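Side-chain contact in putative tetR family transcription regulator (Shewanella loihica, PDB 3PPB), which probably binds DNA through a helix-turn-helix motif and regulates transcription, as members of the TetR family do: residues Gln176-His179 / Glu180-Ala183. Sequence-based numbering, arbitrary orientation. Where two conformers were deposited one is given.
Sequences QQAH and ERSA. With PG4 (tetraethylene glycol), chain L.
Glu180 places its CG alongside the side chain of Gln177 and against one face of the imidazole of His179, toward the rim. In the conformer described, one of two deposited for His179, this methylene makes a CH-pi contact, 3.9 Å from CG to the His179 ring centroid, and chi1 of 83° sets His179 CG between its own backbone N and carbonyl carbon. Gln177 runs out alongside Glu180 in the same direction, its amide turned 49° from the carboxylate, and a water joins their ends, donating to Gln177 OE1 and to Glu180 OE2, each at 2.6 Å. The other carboxylate oxygen, OE1, is hydrogen-bonded to Tyr167 OH.

Arg181 is sandwiched: Ala178 CA lies over one face of its guanidinium and O2 of a tetraethylene glycol over the opposite one. The glycol curls past that second face and the NE side of the head group, with Arg181 NE giving a hydrogen bond to its O4 (3.2 Å), while NH1 bonds to Trp175 O. Replacing Arg181 by alanine is likely to leave Trp175 O without this donor and glycol O4 without the NE hydrogen bond.

These residues form the start of helix 178-192, the last helix of the chain in this TetR-like fold, with Gln177 as N-cap residue. Its carbonyl O receives Arg181 N at 3.1 Å. One residue on, Ala178 O takes two donors from opposite faces of its plane, Ser182 N at 2.8 Å and Ser182 OG at 3.1 Å. Ala183 N then bonds to His179 O. Glu180 packs on Pro149 and Ala183 on Tyr148, both of the second subunit.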
ATOM      1  N   GLN A 176      -5.355  -2.166 -21.041  1.00 31.86           N
ATOM      2  CA  GLN A 176      -5.327  -2.372 -22.502  1.00 33.41           C
ATOM      3  C   GLN A 176      -5.189  -1.053 -23.253  1.00 38.94           C
ATOM      4  O   GLN A 176      -5.053  -1.067 -24.476  1.00 41.03           O
ATOM      5  CB  GLN A 176      -6.617  -3.088 -22.975  1.00 35.92           C
ATOM      6  CG  GLN A 176      -6.837  -4.491 -22.384  1.00 39.88           C
ATOM      7  CD  GLN A 176      -5.676  -5.445 -22.577  1.00 56.59           C
ATOM      8  OE1 GLN A 176      -5.074  -5.535 -23.656  1.00 56.13           O
ATOM      9  NE2 GLN A 176      -5.318  -6.159 -21.520  1.00 46.09           N
ATOM     10  N   GLN A 177      -5.229   0.092 -22.526  1.00 33.07           N
ATOM     11  CA  GLN A 177      -5.169   1.416 -23.141  1.00 30.77           C
ATOM     12  C   GLN A 177      -3.787   2.023 -22.934  1.00 33.67           C
ATOM     13  O   GLN A 177      -3.419   2.347 -21.811  1.00 32.26           O
ATOM     14  CB  GLN A 177      -6.284   2.319 -22.576  1.00 30.57           C
ATOM     15  CG  GLN A 177      -7.697   1.812 -22.903  1.00 32.66           C
ATOM     16  CD  GLN A 177      -8.826   2.431 -22.097  1.00 55.45           C
ATOM     17  OE1 GLN A 177      -8.648   3.276 -21.221  1.00 50.28           O
ATOM     18  NE2 GLN A 177     -10.039   2.014 -22.382  1.00 60.54           N
ATOM     19  N   ALA A 178      -3.033   2.195 -24.034  1.00 32.94           N
ATOM     20  CA  ALA A 178      -1.677   2.746 -24.052  1.00 31.46           C
ATOM     21  C   ALA A 178      -1.597   4.120 -23.341  1.00 32.09           C
ATOM     22  O   ALA A 178      -0.602   4.366 -22.701  1.00 29.66           O
ATOM     23  CB  ALA A 178      -1.197   2.870 -25.485  1.00 33.49           C
ATOM     24  N   HIS A 179      -2.641   5.005 -23.452  1.00 27.57           N
ATOM     25  CA  HIS A 179      -2.618   6.318 -22.800  0.50 26.29           C
ATOM     26  C   HIS A 179      -2.567   6.132 -21.267  1.00 29.54           C
ATOM     27  O   HIS A 179      -1.841   6.856 -20.591  1.00 29.06           O
ATOM     28  CB  HIS A 179      -3.773   7.250 -23.287  0.50 26.79           C
ATOM     29  CG  HIS A 179      -5.118   7.077 -22.633  0.50 29.14           C
ATOM     30  ND1 HIS A 179      -6.017   6.104 -23.059  0.50 31.02           N
ATOM     31  CD2 HIS A 179      -5.701   7.806 -21.648  0.50 28.63           C
ATOM     32  CE1 HIS A 179      -7.088   6.244 -22.289  0.50 29.41           C
ATOM     33  NE2 HIS A 179      -6.939   7.248 -21.417  0.50 28.41           N
ATOM     34  N   GLU A 180      -3.310   5.138 -20.733  1.00 26.34           N
ATOM     35  CA  GLU A 180      -3.342   4.838 -19.293  1.00 24.71           C
ATOM     36  C   GLU A 180      -1.995   4.297 -18.863  1.00 29.08           C
ATOM     37  O   GLU A 180      -1.472   4.724 -17.852  1.00 27.42           O
ATOM     38  CB  GLU A 180      -4.448   3.827 -18.952  1.00 25.84           C
ATOM     39  CG  GLU A 180      -5.856   4.318 -19.279  1.00 32.37           C
ATOM     40  CD  GLU A 180      -6.547   5.152 -18.211  1.00 30.66           C
ATOM     41  OE1 GLU A 180      -6.095   5.133 -17.043  1.00 28.76           O
ATOM     42  OE2 GLU A 180      -7.548   5.824 -18.541  1.00 31.49           O
ATOM     43  N   ARG A 181      -1.418   3.366 -19.639  1.00 27.53           N
ATOM     44  CA  ARG A 181      -0.103   2.781 -19.341  1.00 25.36           C
ATOM     45  C   ARG A 181       0.988   3.853 -19.358  1.00 28.16           C
ATOM     46  O   ARG A 181       1.786   3.918 -18.420  1.00 26.73           O
ATOM     47  CB  ARG A 181       0.227   1.670 -20.350  1.00 26.39           C
ATOM     48  CG  ARG A 181      -0.736   0.490 -20.249  1.00 27.67           C
ATOM     49  CD  ARG A 181      -0.134  -0.799 -20.790  1.00 33.95           C
ATOM     50  NE  ARG A 181       0.309  -0.668 -22.175  1.00 32.09           N
ATOM     51  CZ  ARG A 181      -0.463  -0.844 -23.237  1.00 45.02           C
ATOM     52  NH1 ARG A 181      -1.736  -1.183 -23.090  1.00 32.82           N
ATOM     53  NH2 ARG A 181       0.031  -0.688 -24.454  1.00 41.44           N
ATOM     54  N   SER A 182       1.002   4.708 -20.396  1.00 23.77           N
ATOM     55  CA  SER A 182       1.985   5.778 -20.510  1.00 24.80           C
ATOM     56  C   SER A 182       1.880   6.737 -19.337  1.00 29.90           C
ATOM     57  O   SER A 182       2.916   7.128 -18.800  1.00 31.27           O
ATOM     58  CB  SER A 182       1.813   6.538 -21.817  1.00 24.76           C
ATOM     59  OG  SER A 182       2.183   5.669 -22.867  1.00 35.09           O
ATOM     60  N   ALA A 183       0.641   7.077 -18.911  1.00 25.43           N
ATOM     61  CA  ALA A 183       0.423   7.988 -17.778  1.00 23.68           C
ATOM     62  C   ALA A 183       0.995   7.387 -16.506  1.00 26.72           C
ATOM     63  O   ALA A 183       1.624   8.106 -15.735  1.00 26.81           O
ATOM     64  CB  ALA A 183      -1.065   8.285 -17.619  1.00 24.21           C
TER
HETATM   65  O1  PG4 L 218      -2.159  -4.108 -22.347  1.00 65.23           O
HETATM   66  C1  PG4 L 218      -1.546  -5.316 -22.836  1.00 60.68           C
HETATM   67  C2  PG4 L 218      -0.173  -5.377 -22.196  1.00 59.78           C
HETATM   68  O2  PG4 L 218       0.424  -4.091 -22.230  1.00 57.32           O
HETATM   69  C3  PG4 L 218       1.757  -4.297 -22.672  1.00 56.49           C
HETATM   70  C4  PG4 L 218       2.718  -3.538 -21.794  1.00 56.05           C
HETATM   71  O3  PG4 L 218       2.740  -2.202 -22.312  1.00 55.80           O
HETATM   72  C5  PG4 L 218       4.065  -1.838 -22.730  1.00 56.15           C
HETATM   73  C6  PG4 L 218       4.238  -0.301 -22.814  1.00 56.31           C
HETATM   74  O4  PG4 L 218       3.113   0.327 -23.426  1.00 56.71           O
HETATM   75  C7  PG4 L 218       2.869   1.482 -22.693  1.00 57.97           C
HETATM   76  C8  PG4 L 218       2.939   2.600 -23.687  1.00 59.16           C
HETATM   77  O5  PG4 L 218       1.789   2.440 -24.503  1.00 68.38           O
HETATM   78  O   HOH W   1      -9.772   5.051 -19.706  1.00 38.46           O